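Local coordinates for binary enterotoxin of Clostridium perfringens component a (Clostridium perfringens, PDB 5H03), which probably serves as the enzymatic component of a two-part enterotoxin, binding NAD and transferring its ADP-ribose to a host protein, presumably actin, at residues Y389-D394 / I414-I419; D130-Q135 / S185-G190; S238-D243 / I277-S282. All coordinates share one frame; numbering follows the deposited sequence.

Contact 1 of 3, residues Y389-D394 / I414-I419; sequences YSYKID and IDATLI
Thr417 gives its hydroxyl proton to Asp394 across the strand pair, OG1 standing 2.6 Å from OD2 and reaching it on the syn side, 18° out of the carboxylate plane. The other oxygen, Asp394 OD1, takes a salt bridge from Lys392 NZ (2.9 Å) two residues earlier in its own strand. With both oxygens engaged, the carboxylate is restrained from turning, and the lysine charge would favour its ionised form. Lys392 gets there by leaving the backbone with CG between N and the carbonyl carbon (chi1 56°), running alongside Thr417 and bending at its last torsion; NZ also bonds to Asp130 O and Thr131 OG1. Beneath these groups lies an antiparallel hairpin, strands 389-401 and 409-418, inside the five-stranded mixed sheet of the C-terminal ADP-ribosyltransferase unit. Lys392 and Thr417 form a hydrogen-bonded pair in it, with Lys392 N to Thr417 O at 3.0 Å and Thr417 N to Lys392 O at 3.1 Å. The reverse face is largely apolar: Ala416 CB approaches Tyr391 CD1 obliquely at 3.6 Å, and Ile393 CG2 meets Ile414 CG2 at 3.9 Å. Leu418 sends CD2 over the face of the Tyr389 ring in a CH-pi contact, 3.9 Å from the centroid, while Tyr389 OH bonds to Asn367 N. The Tyr391 side chain comes within about 6 Å of that of Glu303, a residue of the NAD site.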
loop_
_atom_site.group_PDB
_atom_site.type_symbol
_atom_site.label_atom_id
_atom_site.label_comp_id
_atom_site.label_asym_id
_atom_site.label_seq_id
_atom_site.Cartn_x
_atom_site.Cartn_y
_atom_site.Cartn_z
ATOM N N TYR A 389 8.892 7.992 16.999
ATOM C CA TYR A 389 8.943 6.750 16.236
ATOM C C TYR A 389 9.883 6.907 15.040
ATOM O O TYR A 389 10.423 7.980 14.765
ATOM C CB TYR A 389 7.561 6.348 15.730
ATOM C CG TYR A 389 6.694 5.654 16.750
ATOM C CD1 TYR A 389 7.011 4.385 17.217
ATOM C CD2 TYR A 389 5.553 6.282 17.255
ATOM C CE1 TYR A 389 6.213 3.752 18.173
ATOM C CE2 TYR A 389 4.749 5.662 18.187
ATOM C CZ TYR A 389 5.084 4.388 18.649
ATOM O OH TYR A 389 4.271 3.779 19.598
ATOM N N SER A 390 10.081 5.810 14.314
ATOM C CA SER A 390 10.779 5.840 13.036
ATOM C C SER A 390 9.930 5.109 12.016
ATOM O O SER A 390 9.025 4.348 12.366
ATOM C CB SER A 390 12.164 5.186 13.109
ATOM O OG SER A 390 13.008 5.901 13.989
ATOM N N TYR A 391 10.217 5.350 10.741
ATOM C CA TYR A 391 9.640 4.526 9.695
ATOM C C TYR A 391 10.717 4.158 8.681
ATOM O O TYR A 391 11.679 4.904 8.472
ATOM C CB TYR A 391 8.433 5.204 9.029
ATOM C CG TYR A 391 8.711 6.478 8.270
ATOM C CD1 TYR A 391 9.046 6.432 6.924
ATOM C CD2 TYR A 391 8.547 7.737 8.874
ATOM C CE1 TYR A 391 9.276 7.583 6.210
ATOM C CE2 TYR A 391 8.774 8.921 8.154
ATOM C CZ TYR A 391 9.138 8.821 6.815
ATOM O OH TYR A 391 9.381 9.944 6.049
ATOM N N LYS A 392 10.571 2.974 8.101
ATOM C CA LYS A 392 11.444 2.496 7.035
ATOM C C LYS A 392 10.707 2.550 5.708
ATOM O O LYS A 392 9.529 2.189 5.631
ATOM C CB LYS A 392 11.932 1.074 7.305
ATOM C CG LYS A 392 10.836 0.060 7.514
ATOM C CD LYS A 392 11.435 -1.287 7.990
ATOM C CE LYS A 392 10.410 -2.424 8.024
ATOM N NZ LYS A 392 9.890 -2.784 6.660
ATOM N N ILE A 393 11.398 3.015 4.670
ATOM C CA ILE A 393 10.824 3.094 3.323
ATOM C C ILE A 393 10.878 1.725 2.656
ATOM O O ILE A 393 11.953 1.154 2.482
ATOM C CB ILE A 393 11.552 4.148 2.484
ATOM C CG1 ILE A 393 11.408 5.500 3.173
ATOM C CG2 ILE A 393 10.982 4.209 1.064
ATOM C CD1 ILE A 393 11.991 6.645 2.369
ATOM N N ASP A 394 9.709 1.188 2.304
ATOM C CA ASP A 394 9.562 -0.132 1.706
ATOM C C ASP A 394 9.528 -0.122 0.182
ATOM O O ASP A 394 10.100 -1.013 -0.451
ATOM C CB ASP A 394 8.281 -0.771 2.211
ATOM C CG ASP A 394 8.247 -0.876 3.722
ATOM O OD1 ASP A 394 9.315 -1.188 4.342
ATOM O OD2 ASP A 394 7.160 -0.567 4.270
ATOM N N ILE A 414 4.976 6.664 -1.453
ATOM C CA ILE A 414 6.074 6.142 -0.640
ATOM C C ILE A 414 5.531 5.200 0.433
ATOM O O ILE A 414 5.130 5.631 1.521
ATOM C CB ILE A 414 6.894 7.272 -0.021
ATOM C CG1 ILE A 414 7.395 8.226 -1.113
ATOM C CG2 ILE A 414 8.044 6.713 0.813
ATOM C CD1 ILE A 414 8.180 9.398 -0.530
ATOM N N ASP A 415 5.572 3.896 0.152
ATOM C CA ASP A 415 5.130 2.903 1.121
ATOM C C ASP A 415 6.148 2.818 2.255
ATOM O O ASP A 415 7.354 2.745 2.014
ATOM C CB ASP A 415 4.949 1.540 0.447
ATOM C CG ASP A 415 3.553 1.366 -0.136
ATOM O OD1 ASP A 415 3.404 1.329 -1.402
ATOM O OD2 ASP A 415 2.590 1.342 0.675
ATOM N N ALA A 416 5.657 2.790 3.495
ATOM C CA ALA A 416 6.519 2.779 4.676
ATOM C C ALA A 416 5.893 1.970 5.808
ATOM O O ALA A 416 4.691 1.700 5.825
ATOM C CB ALA A 416 6.824 4.202 5.160
ATOM N N THR A 417 6.739 1.583 6.758
ATOM C CA THR A 417 6.332 0.853 7.961
ATOM C C THR A 417 6.856 1.564 9.201
ATOM O O THR A 417 8.062 1.810 9.316
ATOM C CB THR A 417 6.876 -0.590 7.924
ATOM O OG1 THR A 417 6.449 -1.227 6.724
ATOM C CG2 THR A 417 6.394 -1.392 9.154
ATOM N N LEU A 418 5.955 1.922 10.115
ATOM C CA LEU A 418 6.379 2.528 11.374
ATOM C C LEU A 418 7.150 1.510 12.212
ATOM O O LEU A 418 6.689 0.376 12.399
ATOM C CB LEU A 418 5.157 3.026 12.154
ATOM C CG LEU A 418 5.438 3.990 13.311
ATOM C CD1 LEU A 418 5.647 5.419 12.759
ATOM C CD2 LEU A 418 4.294 3.948 14.293
ATOM N N ILE A 419 8.329 1.896 12.715
ATOM C CA ILE A 419 9.100 0.980 13.576
ATOM C C ILE A 419 9.473 1.603 14.931
ATOM O O ILE A 419 9.364 2.827 15.140
ATOM C CB ILE A 419 10.381 0.492 12.880
ATOM C CG1 ILE A 419 11.296 1.682 12.583
ATOM C CG2 ILE A 419 10.042 -0.350 11.629
ATOM C CD1 ILE A 419 12.310 1.386 11.492
#

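Contact 2 of 3, residues D130-Q135 / S185-G190; sequences DTNFIQ and SLKATG
One margin of the N-terminal five-stranded sheet is made where Phe133, in the short outer strand 132-134, pairs with Leu186 of strand 185-196. They are an antiparallel hydrogen-bonded pair, Phe133 N lying 3.0 Å from Leu186 O and Leu186 N 2.8 Å from Phe133 O. That last carbonyl has a second donor, since Gln135 folds back along its own segment and places NE2 3.0 Å from Phe133 O. The amide N-H points almost straight at the oxygen (170°) but comes from well above the carbonyl plane, on the face opposite to Leu186 N. A bend at the second torsion of Gln135 (chi2 -65°) makes this return possible and lays CG against Leu186 CD1 at 3.7 Å. As the fourth strand of a 1-3-5-4-2 order, 185-196 is flanked by 199-209 on its other side, where Thr189 and Gly190 both face Asp205 in a classic beta bulge. On the Phe133 face, Leu186 packs on Val156 and Leu158, while Thr131 CG2 lies over the centre of the Phe133 ring, 3.4 Å above its plane, and Phe101 meets the same ring edge-to-face. The reverse face carries more polar groups. Ser185 OG sits 3.6 Å from Ile134 CG1, and the side chains of Asn132 and Lys187 run alongside each other, Asn132 OD1 3.7 Å from Lys187 CG, with Asn132 ND2 bonded to Gln211 OE1.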
loop_
_atom_site.group_PDB
_atom_site.type_symbol
_atom_site.label_atom_id
_atom_site.label_comp_id
_atom_site.label_asym_id
_atom_site.label_seq_id
_atom_site.Cartn_x
_atom_site.Cartn_y
_atom_site.Cartn_z
ATOM N N ASP A 130 9.187 -8.211 7.767
ATOM C CA ASP A 130 8.491 -7.168 8.538
ATOM C C ASP A 130 7.882 -6.115 7.611
ATOM O O ASP A 130 7.948 -4.906 7.879
ATOM C CB ASP A 130 9.449 -6.508 9.543
ATOM C CG ASP A 130 10.122 -7.521 10.488
ATOM O OD1 ASP A 130 9.437 -8.455 10.956
ATOM O OD2 ASP A 130 11.362 -7.436 10.687
ATOM N N THR A 131 7.279 -6.580 6.516
ATOM C CA THR A 131 6.748 -5.710 5.470
ATOM C C THR A 131 5.493 -6.349 4.892
ATOM O O THR A 131 5.515 -7.532 4.538
ATOM C CB THR A 131 7.778 -5.495 4.337
ATOM O OG1 THR A 131 9.055 -5.087 4.869
ATOM C CG2 THR A 131 7.286 -4.441 3.337
ATOM N N ASN A 132 4.410 -5.580 4.797
ATOM C CA ASN A 132 3.263 -5.945 3.965
ATOM C C ASN A 132 3.335 -5.100 2.690
ATOM O O ASN A 132 3.164 -3.881 2.749
ATOM C CB ASN A 132 1.941 -5.742 4.704
ATOM C CG ASN A 132 1.805 -6.645 5.918
ATOM O OD1 ASN A 132 2.440 -7.704 5.994
ATOM N ND2 ASN A 132 0.978 -6.232 6.876
ATOM N N PHE A 133 3.614 -5.743 1.546
ATOM C CA PHE A 133 3.682 -5.049 0.251
ATOM C C PHE A 133 2.280 -4.920 -0.336
ATOM O O PHE A 133 1.691 -5.900 -0.808
ATOM C CB PHE A 133 4.620 -5.751 -0.740
ATOM C CG PHE A 133 6.080 -5.735 -0.339
ATOM C CD1 PHE A 133 6.897 -4.664 -0.673
ATOM C CD2 PHE A 133 6.639 -6.803 0.368
ATOM C CE1 PHE A 133 8.252 -4.644 -0.292
ATOM C CE2 PHE A 133 7.973 -6.785 0.754
ATOM C CZ PHE A 133 8.780 -5.695 0.424
ATOM N N ILE A 134 1.729 -3.708 -0.271
ATOM C CA ILE A 134 0.401 -3.447 -0.814
ATOM C C ILE A 134 0.394 -3.667 -2.314
ATOM O O ILE A 134 1.295 -3.224 -3.028
ATOM C CB ILE A 134 -0.053 -2.020 -0.465
ATOM C CG1 ILE A 134 -0.172 -1.875 1.055
ATOM C CG2 ILE A 134 -1.306 -1.655 -1.249
ATOM C CD1 ILE A 134 -0.425 -0.459 1.531
ATOM N N GLN A 135 -0.612 -4.380 -2.792
ATOM C CA GLN A 135 -0.789 -4.654 -4.197
ATOM C C GLN A 135 -1.951 -3.799 -4.690
ATOM O O GLN A 135 -3.096 -3.975 -4.256
ATOM C CB GLN A 135 -1.034 -6.142 -4.408
ATOM C CG GLN A 135 0.071 -7.016 -3.784
ATOM C CD GLN A 135 1.460 -6.819 -4.441
ATOM O OE1 GLN A 135 1.660 -7.141 -5.629
ATOM N NE2 GLN A 135 2.434 -6.336 -3.647
ATOM N N SER A 185 -2.559 -7.453 0.073
ATOM C CA SER A 185 -1.137 -7.189 0.303
ATOM C C SER A 185 -0.385 -8.523 0.305
ATOM O O SER A 185 -0.964 -9.590 0.505
ATOM C CB SER A 185 -0.847 -6.446 1.634
ATOM O OG SER A 185 -1.457 -5.166 1.718
ATOM N N LEU A 186 0.929 -8.432 0.116
ATOM C CA LEU A 186 1.797 -9.603 0.093
ATOM C C LEU A 186 2.741 -9.640 1.296
ATOM O O LEU A 186 3.512 -8.709 1.529
ATOM C CB LEU A 186 2.601 -9.648 -1.207
ATOM C CG LEU A 186 2.237 -10.761 -2.192
ATOM C CD1 LEU A 186 0.896 -10.479 -2.851
ATOM C CD2 LEU A 186 3.328 -10.930 -3.239
ATOM N N LYS A 187 2.666 -10.730 2.052
ATOM C CA LYS A 187 3.494 -10.949 3.235
ATOM C C LYS A 187 4.425 -12.130 2.983
ATOM O O LYS A 187 3.960 -13.244 2.737
ATOM C CB LYS A 187 2.605 -11.169 4.462
ATOM C CG LYS A 187 3.291 -11.264 5.792
ATOM C CD LYS A 187 2.201 -11.295 6.852
ATOM C CE LYS A 187 2.678 -11.767 8.227
ATOM N NZ LYS A 187 1.643 -12.708 8.796
ATOM N N ALA A 188 5.728 -11.884 2.990
ATOM C CA ALA A 188 6.676 -12.953 2.703
ATOM C C ALA A 188 6.658 -13.987 3.828
ATOM O O ALA A 188 6.553 -13.641 5.008
ATOM C CB ALA A 188 8.082 -12.381 2.517
ATOM N N THR A 189 6.696 -15.265 3.450
ATOM C CA THR A 189 6.738 -16.380 4.384
ATOM C C THR A 189 7.967 -17.267 4.183
ATOM O O THR A 189 8.137 -18.253 4.919
ATOM C CB THR A 189 5.462 -17.220 4.247
ATOM O OG1 THR A 189 5.314 -17.649 2.882
ATOM C CG2 THR A 189 4.231 -16.363 4.616
ATOM N N GLY A 190 8.820 -16.954 3.205
ATOM C CA GLY A 190 10.011 -17.733 2.934
ATOM C C GLY A 190 10.824 -17.181 1.779
ATOM O O GLY A 190 10.303 -16.508 0.889
#

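Contact 3 of 3, residues S238-D243 / I277-S282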
loop_
_atom_site.group_PDB
_atom_site.type_symbol
_atom_site.label_atom_id
_atom_site.label_comp_id
_atom_site.label_asym_id
_atom_site.label_seq_id
_atom_site.Cartn_x
_atom_site.Cartn_y
_atom_site.Cartn_z
ATOM N N SER A 238 -9.228 17.196 30.613
ATOM C CA SER A 238 -9.514 18.504 30.039
ATOM C C SER A 238 -8.284 19.100 29.383
ATOM O O SER A 238 -8.361 19.642 28.274
ATOM C CB SER A 238 -10.034 19.444 31.136
ATOM O OG SER A 238 -11.415 19.225 31.311
ATOM N N ASN A 239 -7.129 18.956 30.020
ATOM C CA ASN A 239 -5.931 19.573 29.464
ATOM C C ASN A 239 -5.414 18.786 28.243
ATOM O O ASN A 239 -4.778 19.350 27.339
ATOM C CB ASN A 239 -4.885 19.684 30.573
ATOM C CG ASN A 239 -3.891 20.807 30.335
ATOM O OD1 ASN A 239 -3.837 21.395 29.242
ATOM N ND2 ASN A 239 -3.093 21.118 31.362
ATOM N N GLU A 240 -5.694 17.484 28.190
ATOM C CA GLU A 240 -5.333 16.712 27.010
ATOM C C GLU A 240 -6.247 17.057 25.841
ATOM O O GLU A 240 -5.776 17.246 24.713
ATOM C CB GLU A 240 -5.401 15.224 27.327
ATOM C CG GLU A 240 -4.258 14.782 28.215
ATOM C CD GLU A 240 -4.443 13.388 28.790
ATOM O OE1 GLU A 240 -5.536 12.779 28.646
ATOM O OE2 GLU A 240 -3.466 12.907 29.402
ATOM N N LEU A 241 -7.557 17.140 26.083
ATOM C CA LEU A 241 -8.460 17.500 24.999
ATOM C C LEU A 241 -8.102 18.867 24.449
ATOM O O LEU A 241 -8.021 19.058 23.228
ATOM C CB LEU A 241 -9.906 17.505 25.492
ATOM C CG LEU A 241 -10.958 18.056 24.512
ATOM C CD1 LEU A 241 -11.002 17.275 23.214
ATOM C CD2 LEU A 241 -12.359 18.141 25.151
ATOM N N ARG A 242 -7.840 19.817 25.344
ATOM C CA ARG A 242 -7.514 21.163 24.912
ATOM C C ARG A 242 -6.243 21.156 24.078
ATOM O O ARG A 242 -6.219 21.705 22.972
ATOM C CB ARG A 242 -7.370 22.085 26.126
ATOM C CG ARG A 242 -6.862 23.489 25.794
ATOM C CD ARG A 242 -6.420 24.286 27.040
ATOM N NE ARG A 242 -5.312 23.645 27.750
ATOM C CZ ARG A 242 -4.173 24.249 28.092
ATOM N NH1 ARG A 242 -3.974 25.526 27.799
ATOM N NH2 ARG A 242 -3.221 23.564 28.729
ATOM N N ASP A 243 -5.182 20.504 24.572
ATOM C CA ASP A 243 -3.887 20.561 23.879
ATOM C C ASP A 243 -3.886 19.781 22.567
ATOM O O ASP A 243 -3.106 20.110 21.673
ATOM C CB ASP A 243 -2.758 20.116 24.810
ATOM C CG ASP A 243 -2.452 21.172 25.856
ATOM O OD1 ASP A 243 -3.072 22.243 25.747
ATOM O OD2 ASP A 243 -1.604 20.968 26.756
ATOM N N ILE A 277 3.523 19.182 25.156
ATOM C CA ILE A 277 4.009 17.940 24.569
ATOM C C ILE A 277 3.653 16.772 25.464
ATOM O O ILE A 277 3.226 15.703 24.991
ATOM C CB ILE A 277 5.528 18.017 24.310
ATOM C CG1 ILE A 277 5.824 19.035 23.197
ATOM C CG2 ILE A 277 6.100 16.612 24.054
ATOM C CD1 ILE A 277 7.292 19.216 22.918
ATOM N N SER A 278 3.860 16.952 26.774
ATOM C CA SER A 278 3.543 15.907 27.731
ATOM C C SER A 278 2.061 15.572 27.698
ATOM O O SER A 278 1.683 14.402 27.803
ATOM C CB SER A 278 3.986 16.347 29.125
ATOM O OG SER A 278 3.299 15.629 30.121
ATOM N N ASN A 279 1.209 16.584 27.530
ATOM C CA ASN A 279 -0.227 16.337 27.506
ATOM C C ASN A 279 -0.648 15.584 26.245
ATOM O O ASN A 279 -1.456 14.648 26.305
ATOM C CB ASN A 279 -0.976 17.665 27.652
ATOM C CG ASN A 279 -1.015 18.142 29.111
ATOM O OD1 ASN A 279 -1.031 17.326 30.034
ATOM N ND2 ASN A 279 -1.052 19.454 29.318
ATOM N N ILE A 280 -0.145 16.008 25.088
ATOM C CA ILE A 280 -0.485 15.333 23.841
ATOM C C ILE A 280 0.073 13.920 23.858
ATOM O O ILE A 280 -0.633 12.952 23.558
ATOM C CB ILE A 280 0.042 16.129 22.625
ATOM C CG1 ILE A 280 -0.670 17.488 22.508
ATOM C CG2 ILE A 280 -0.042 15.271 21.319
ATOM C CD1 ILE A 280 0.035 18.469 21.589
ATOM N N SER A 281 1.344 13.778 24.233
ATOM C CA SER A 281 1.949 12.449 24.247
ATOM C C SER A 281 1.240 11.503 25.219
ATOM O O SER A 281 1.079 10.317 24.924
ATOM C CB SER A 281 3.440 12.551 24.558
ATOM O OG SER A 281 4.021 11.270 24.512
ATOM N N SER A 282 0.850 11.991 26.406
ATOM C CA SER A 282 0.121 11.116 27.319
ATOM C C SER A 282 -1.216 10.691 26.730
ATOM O O SER A 282 -1.646 9.542 26.905
ATOM C CB SER A 282 -0.074 11.791 28.683
ATOM O OG SER A 282 -1.075 12.792 28.611
HETATM O O HOH W 1 -1.779 14.074 31.068
#
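Asn279 turns its CB toward the facing helix, where it already lies 3.5 Å from Asp243 OD2. Beyond CG the amide divides its work. ND2 donates to Asp243 OD2 at 3.0 Å, a bond lying close to the amide plane but reaching the carboxylate oxygen on its anti side, 34° out of the carboxylate plane. The same nitrogen bonds to Glu275 OE2 and lies 3.3 Å from Asn239 CG, the two amide planes being turned 49° apart. OD1, on the other branch, accepts a weak bond from a water that also donates to Glu240 OE2. This is a nearly perpendicular helix crossing: the axes of the short segments 238-243 and 277-282 cross at -98°, 8.5 Å apart at their closest, joining helices 238-261 and 270-284 of the C-terminal transferase unit. The longer of these two carries Leu248 and Asn256, which contact bound NAD. Glu240 lays CG 3.4 Å from Asn279 O and then extends to Ser282, whose OG donates a short bond to OE2 (2.5 Å) from above the carboxylate plane; OE1 pairs with Lys286. Next to Asn279, Ile280 ends with CD1 3.5 Å from Asp243 O.

How the contacts relate
Along the chain the three contacts come in series, contact 2 first, then contact 3, then contact 1. The two sheets share the strand order 1-3-5-4-2, consistent with the paired transferase-like units of this toxin family, but the contacts take different places in it: contact 1 joins the inner strands 409-418 and 389-401, contact 2 joins 185-196 to the outer strand 132-134. Their centres lie 14 Å apart and they touch: Lys392 reaches the 130-135 segment, and Ile134 packs against Asp415, so the two units meet here. Contact 3 shares the C-terminal unit with contact 1 but joins helices, with centres 26 Å apart and no touch. From contact 2 it is 36 Å, centre to centre. NAD-binding residues lie near both C-terminal contacts.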